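Local coordinates for protein cysteine desulfurase (Thermococcus onnurineus, PDB 5B89) that probably catalyses the pyridoxal-phosphate-dependent removal of sulfur from L-cysteine, releasing L-alanine and passing the sulfur to a carrier, at residues B[320-325]-B[405-410]; B[26-31]-B[400-405]. One frame throughout, in Å; residues are numbered along the deposited sequence.

Contact 1: B[320-325]-B[405-410]; sequences VKRTTE and TFLGVM
Segments 320-325 and 405-410 are helical and run nearly parallel, 13° between their directions, with axes 10.5 Å apart and the CA atoms of T323 and L407 nearest at 7.3 Å. L407 points at the other helix and touches it with both methyl branches. L407 CD1 sits over the centre of one face of the R322 guanidinium, 3.7 Å from R322 CZ, while L407 CD2 lies against the backbone, 4.0 Å from T323 O. With CG anti to the backbone N (chi1 179°) and a bend at chi2 (64°), the R322 chain carries its guanidinium out toward the other helix and over the leucine methyl. E404, just ahead of this segment on helix 400-415, takes R322 NE in a salt bridge, which should help hold the group flat there. Deeper in, T323 CG2 meets F406 CE2 at 4.0 Å, the two side chains crossing at about a right angle; the threonine hydroxyl is turned back to its own helix, bonded to L319 O. The contact is largely apolar. Helices 309-329 and 400-415 thus pack side by side, with F406 and M410 also resting on L363 of helix 356-365 and M410 reaching F349 of strand 346-349.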
loop_
_atom_site.group_PDB
_atom_site.type_symbol
_atom_site.label_atom_id
_atom_site.label_comp_id
_atom_site.label_asym_id
_atom_site.label_seq_id
_atom_site.Cartn_x
_atom_site.Cartn_y
_atom_site.Cartn_z
ATOM N N VAL B 320 6.431 23.750 21.253
ATOM C CA VAL B 320 6.414 24.868 20.309
ATOM C C VAL B 320 6.638 26.227 20.998
ATOM O O VAL B 320 7.329 27.048 20.442
ATOM C CB VAL B 320 5.044 24.823 19.560
ATOM C CG1 VAL B 320 4.883 26.003 18.718
ATOM C CG2 VAL B 320 4.948 23.543 18.704
ATOM N N LYS B 321 5.988 26.400 22.118
ATOM C CA LYS B 321 6.098 27.638 22.873
ATOM C C LYS B 321 7.554 27.894 23.272
ATOM O O LYS B 321 8.053 28.960 23.032
ATOM C CB LYS B 321 5.179 27.617 24.080
ATOM C CG LYS B 321 5.036 28.965 24.785
ATOM C CD LYS B 321 4.128 28.892 25.976
ATOM C CE LYS B 321 3.980 30.312 26.519
ATOM N NZ LYS B 321 5.139 30.813 27.268
ATOM N N ARG B 322 8.227 26.887 23.826
ATOM C CA ARG B 322 9.628 27.096 24.186
ATOM C C ARG B 322 10.554 27.224 22.983
ATOM O O ARG B 322 11.413 28.016 22.990
ATOM C CB ARG B 322 10.104 26.056 25.185
ATOM C CG ARG B 322 11.563 26.212 25.578
ATOM C CD ARG B 322 11.791 27.536 26.300
ATOM N NE ARG B 322 13.193 27.598 26.663
ATOM C CZ ARG B 322 14.000 28.582 26.390
ATOM N NH1 ARG B 322 13.564 29.643 25.809
ATOM N NH2 ARG B 322 15.274 28.492 26.702
ATOM N N THR B 323 10.332 26.432 21.933
ATOM C CA THR B 323 11.121 26.537 20.766
ATOM C C THR B 323 11.084 27.908 20.133
ATOM O O THR B 323 12.097 28.477 19.811
ATOM C CB THR B 323 10.773 25.427 19.653
ATOM O OG1 THR B 323 10.946 24.145 20.315
ATOM C CG2 THR B 323 11.605 25.536 18.511
ATOM N N THR B 324 9.879 28.379 19.866
ATOM C CA THR B 324 9.721 29.686 19.204
ATOM C C THR B 324 10.264 30.885 20.039
ATOM O O THR B 324 10.912 31.696 19.470
ATOM C CB THR B 324 8.195 29.899 18.828
ATOM O OG1 THR B 324 7.384 29.801 19.964
ATOM C CG2 THR B 324 7.793 28.901 17.688
ATOM N N GLU B 325 9.983 30.821 21.317
ATOM C CA GLU B 325 10.534 31.839 22.268
ATOM C C GLU B 325 12.049 31.800 22.200
ATOM O O GLU B 325 12.742 32.846 22.126
ATOM C CB GLU B 325 10.024 31.611 23.631
ATOM C CG GLU B 325 8.595 32.091 23.770
ATOM C CD GLU B 325 7.878 31.582 25.026
ATOM O OE1 GLU B 325 8.480 30.933 25.957
ATOM O OE2 GLU B 325 6.634 31.863 25.251
ATOM N N THR B 405 18.295 21.351 24.656
ATOM C CA THR B 405 19.499 20.902 24.008
ATOM C C THR B 405 19.595 21.509 22.602
ATOM O O THR B 405 20.564 21.998 22.224
ATOM C CB THR B 405 19.552 19.375 23.969
ATOM O OG1 THR B 405 19.516 18.909 25.282
ATOM C CG2 THR B 405 20.785 18.844 23.248
ATOM N N PHE B 406 18.490 21.458 21.860
ATOM C CA PHE B 406 18.387 22.002 20.547
ATOM C C PHE B 406 18.701 23.497 20.569
ATOM O O PHE B 406 19.421 23.942 19.771
ATOM C CB PHE B 406 16.954 21.738 19.973
ATOM C CG PHE B 406 16.557 22.609 18.840
ATOM C CD1 PHE B 406 16.880 22.282 17.586
ATOM C CD2 PHE B 406 15.811 23.735 19.038
ATOM C CE1 PHE B 406 16.524 23.070 16.528
ATOM C CE2 PHE B 406 15.451 24.530 17.984
ATOM C CZ PHE B 406 15.818 24.195 16.728
ATOM N N LEU B 407 18.102 24.219 21.500
ATOM C CA LEU B 407 18.329 25.682 21.575
ATOM C C LEU B 407 19.824 26.026 21.891
ATOM O O LEU B 407 20.354 26.952 21.341
ATOM C CB LEU B 407 17.413 26.314 22.579
ATOM C CG LEU B 407 15.890 26.399 22.158
ATOM C CD1 LEU B 407 15.110 26.942 23.281
ATOM C CD2 LEU B 407 15.735 27.243 20.917
ATOM N N GLY B 408 20.413 25.171 22.674
ATOM C CA GLY B 408 21.847 25.297 22.951
ATOM C C GLY B 408 22.715 25.065 21.766
ATOM O O GLY B 408 23.665 25.812 21.485
ATOM N N VAL B 409 22.346 24.063 20.914
ATOM C CA VAL B 409 23.044 23.887 19.702
ATOM C C VAL B 409 22.834 24.987 18.650
ATOM O O VAL B 409 23.741 25.440 18.011
ATOM C CB VAL B 409 22.745 22.466 19.043
ATOM C CG1 VAL B 409 23.380 22.286 17.677
ATOM C CG2 VAL B 409 23.055 21.394 20.000
ATOM N N MET B 410 21.598 25.499 18.545
ATOM C CA MET B 410 21.303 26.620 17.706
ATOM C C MET B 410 22.082 27.901 18.126
ATOM O O MET B 410 22.522 28.643 17.261
ATOM C CB MET B 410 19.812 26.940 17.658
ATOM C CG MET B 410 18.984 25.923 16.878
ATOM S SD MET B 410 19.460 25.691 15.192
ATOM C CE MET B 410 19.281 27.306 14.496
#

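Contact 2: B[26-31]-B[400-405]; sequences DVRKDI and LEEVET
R28 and E402 reach each other from opposite directions: in both, CG stands anti to the carbonyl carbon (chi1 -66° in R28, -68° in E402), and the glutamate then runs extended beyond CG while the arginine chain bends at chi3. The bond between them is nearly straight. R28 NH1 donates to E402 OE2 at 2.9 Å, with the acceptor lying close to the guanidinium plane at its edge. The carboxylate, however, is turned almost perpendicular to that plane, 83° away, and its oxygen is met from above the carboxylate plane, so this is a single-oxygen salt bridge without the paired, two-oxygen geometry. R28 NH2 adds a weak, bent bond to the same OE2 at 3.5 Å, and a water 3.0 Å from R28 NH2 links it to E402 OE2, 2.6 Å from the water. Second partners fix both groups: NH1 also donates to Y397 O, and E402 OE1 accepts from N398 ND2. Replacing R28 by a leucine would probably leave the buried E402 carboxylate without its charged mate and Y397 O without this donor. The arrangement is a salt bridge between two helices, with one water also linking the same groups. It ties the short N-terminal helix 25-28, which leads into a type I turn from R28 to I31, to the first turn of helix 400-415, away from the cofactor site of this class-V aminotransferase family member, a PLP enzyme of fold type I.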
loop_
_atom_site.group_PDB
_atom_site.type_symbol
_atom_site.label_atom_id
_atom_site.label_comp_id
_atom_site.label_asym_id
_atom_site.label_seq_id
_atom_site.Cartn_x
_atom_site.Cartn_y
_atom_site.Cartn_z
ATOM N N ASP B 26 6.786 8.152 30.132
ATOM C CA ASP B 26 6.191 6.810 29.997
ATOM C C ASP B 26 5.926 6.441 28.507
ATOM O O ASP B 26 5.733 5.253 28.207
ATOM C CB ASP B 26 4.881 6.681 30.761
ATOM C CG ASP B 26 5.127 6.538 32.260
ATOM O OD1 ASP B 26 6.290 6.217 32.616
ATOM O OD2 ASP B 26 4.210 6.787 33.071
ATOM N N VAL B 27 5.988 7.402 27.614
ATOM C CA VAL B 27 5.953 7.115 26.171
ATOM C C VAL B 27 7.352 6.743 25.686
ATOM O O VAL B 27 7.572 5.777 24.905
ATOM C CB VAL B 27 5.350 8.283 25.409
ATOM C CG1 VAL B 27 5.199 7.887 23.911
ATOM C CG2 VAL B 27 3.964 8.560 25.951
ATOM N N ARG B 28 8.352 7.492 26.076
ATOM C CA ARG B 28 9.738 7.346 25.687
ATOM C C ARG B 28 10.245 5.969 26.077
ATOM O O ARG B 28 11.086 5.421 25.332
ATOM C CB ARG B 28 10.601 8.403 26.292
ATOM C CG ARG B 28 10.300 9.830 25.796
ATOM C CD ARG B 28 11.011 10.871 26.619
ATOM N NE ARG B 28 12.445 10.860 26.437
ATOM C CZ ARG B 28 13.105 11.431 25.474
ATOM N NH1 ARG B 28 12.534 12.072 24.457
ATOM N NH2 ARG B 28 14.444 11.365 25.390
ATOM N N LYS B 29 9.756 5.402 27.143
ATOM C CA LYS B 29 10.199 4.071 27.536
ATOM C C LYS B 29 9.863 2.988 26.551
ATOM O O LYS B 29 10.426 1.969 26.611
ATOM C CB LYS B 29 9.570 3.645 28.841
ATOM C CG LYS B 29 10.120 4.315 30.045
ATOM C CD LYS B 29 9.226 3.982 31.220
ATOM C CE LYS B 29 9.884 2.999 32.141
ATOM N NZ LYS B 29 10.951 3.716 32.876
ATOM N N ASP B 30 8.916 3.235 25.665
ATOM C CA ASP B 30 8.531 2.277 24.661
ATOM C C ASP B 30 9.184 2.514 23.286
ATOM O O ASP B 30 8.904 1.793 22.385
ATOM C CB ASP B 30 7.029 2.318 24.420
ATOM C CG ASP B 30 6.222 1.802 25.590
ATOM O OD1 ASP B 30 6.716 0.998 26.326
ATOM O OD2 ASP B 30 5.113 2.244 25.770
ATOM N N ILE B 31 10.032 3.514 23.179
ATOM C CA ILE B 31 10.673 3.898 21.919
ATOM C C ILE B 31 12.191 3.989 22.104
ATOM O O ILE B 31 12.699 4.978 22.505
ATOM C CB ILE B 31 10.122 5.249 21.424
ATOM C CG1 ILE B 31 8.589 5.185 21.335
ATOM C CG2 ILE B 31 10.680 5.575 20.062
ATOM C CD1 ILE B 31 7.911 6.519 21.166
ATOM N N LEU B 400 10.829 18.831 26.878
ATOM C CA LEU B 400 11.420 20.185 26.985
ATOM C C LEU B 400 12.991 20.205 27.113
ATOM O O LEU B 400 13.654 21.033 26.640
ATOM C CB LEU B 400 10.782 20.958 28.120
ATOM C CG LEU B 400 9.373 21.545 27.803
ATOM C CD1 LEU B 400 8.637 21.949 29.083
ATOM C CD2 LEU B 400 9.545 22.653 26.791
ATOM N N GLU B 401 13.500 19.142 27.733
ATOM C CA GLU B 401 14.959 18.891 27.817
ATOM C C GLU B 401 15.622 18.846 26.462
ATOM O O GLU B 401 16.662 19.410 26.185
ATOM C CB GLU B 401 15.260 17.660 28.663
ATOM C CG GLU B 401 14.987 17.834 30.152
ATOM C CD GLU B 401 13.556 17.460 30.574
ATOM O OE1 GLU B 401 13.330 17.351 31.829
ATOM O OE2 GLU B 401 12.598 17.294 29.747
ATOM N N GLU B 402 14.917 18.114 25.528
ATOM C CA GLU B 402 15.358 18.095 24.196
ATOM C C GLU B 402 15.347 19.448 23.457
ATOM O O GLU B 402 16.208 19.741 22.708
ATOM C CB GLU B 402 14.516 17.063 23.351
ATOM C CG GLU B 402 14.719 15.593 23.716
ATOM C CD GLU B 402 13.840 14.641 22.882
ATOM O OE1 GLU B 402 12.684 15.024 22.559
ATOM O OE2 GLU B 402 14.235 13.461 22.632
ATOM N N VAL B 403 14.268 20.227 23.708
ATOM C CA VAL B 403 14.193 21.505 23.129
ATOM C C VAL B 403 15.341 22.387 23.659
ATOM O O VAL B 403 15.930 23.080 22.898
ATOM C CB VAL B 403 12.793 22.126 23.432
ATOM C CG1 VAL B 403 12.730 23.615 23.092
ATOM C CG2 VAL B 403 11.701 21.361 22.606
ATOM N N GLU B 404 15.641 22.276 24.938
ATOM C CA GLU B 404 16.742 23.056 25.502
ATOM C C GLU B 404 18.100 22.645 24.892
ATOM O O GLU B 404 18.909 23.451 24.631
ATOM C CB GLU B 404 16.748 22.993 27.013
ATOM C CG GLU B 404 15.514 23.522 27.727
ATOM C CD GLU B 404 15.344 25.010 27.671
ATOM O OE1 GLU B 404 16.190 25.687 27.193
ATOM O OE2 GLU B 404 14.310 25.435 28.126
ATOM N N THR B 405 18.295 21.351 24.656
ATOM C CA THR B 405 19.499 20.902 24.008
ATOM C C THR B 405 19.595 21.509 22.602
ATOM O O THR B 405 20.564 21.998 22.224
ATOM C CB THR B 405 19.552 19.375 23.969
ATOM O OG1 THR B 405 19.516 18.909 25.282
ATOM C CG2 THR B 405 20.785 18.844 23.248
HETATM O O HOH W 1 16.462 12.302 23.369
#

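How the contacts relate
Both contacts use helix 400-415, contact 2 at its start and contact 1 further along, and T405 belongs to both. Contact 1 is the more buried and mainly apolar, joining two long helices side by side; contact 2 is partly buried, rests on one charged pair with a water, and brings in a short helix from far away in sequence. Their centres lie 14 Å apart, and they touch: the R322-E404 salt bridge joins them, and V403 and L400 pack on R322 and V403 on T323. Different sides of one helix therefore serve helix 309-329 and the N-terminal segment 26-31, both away from the annotated sites.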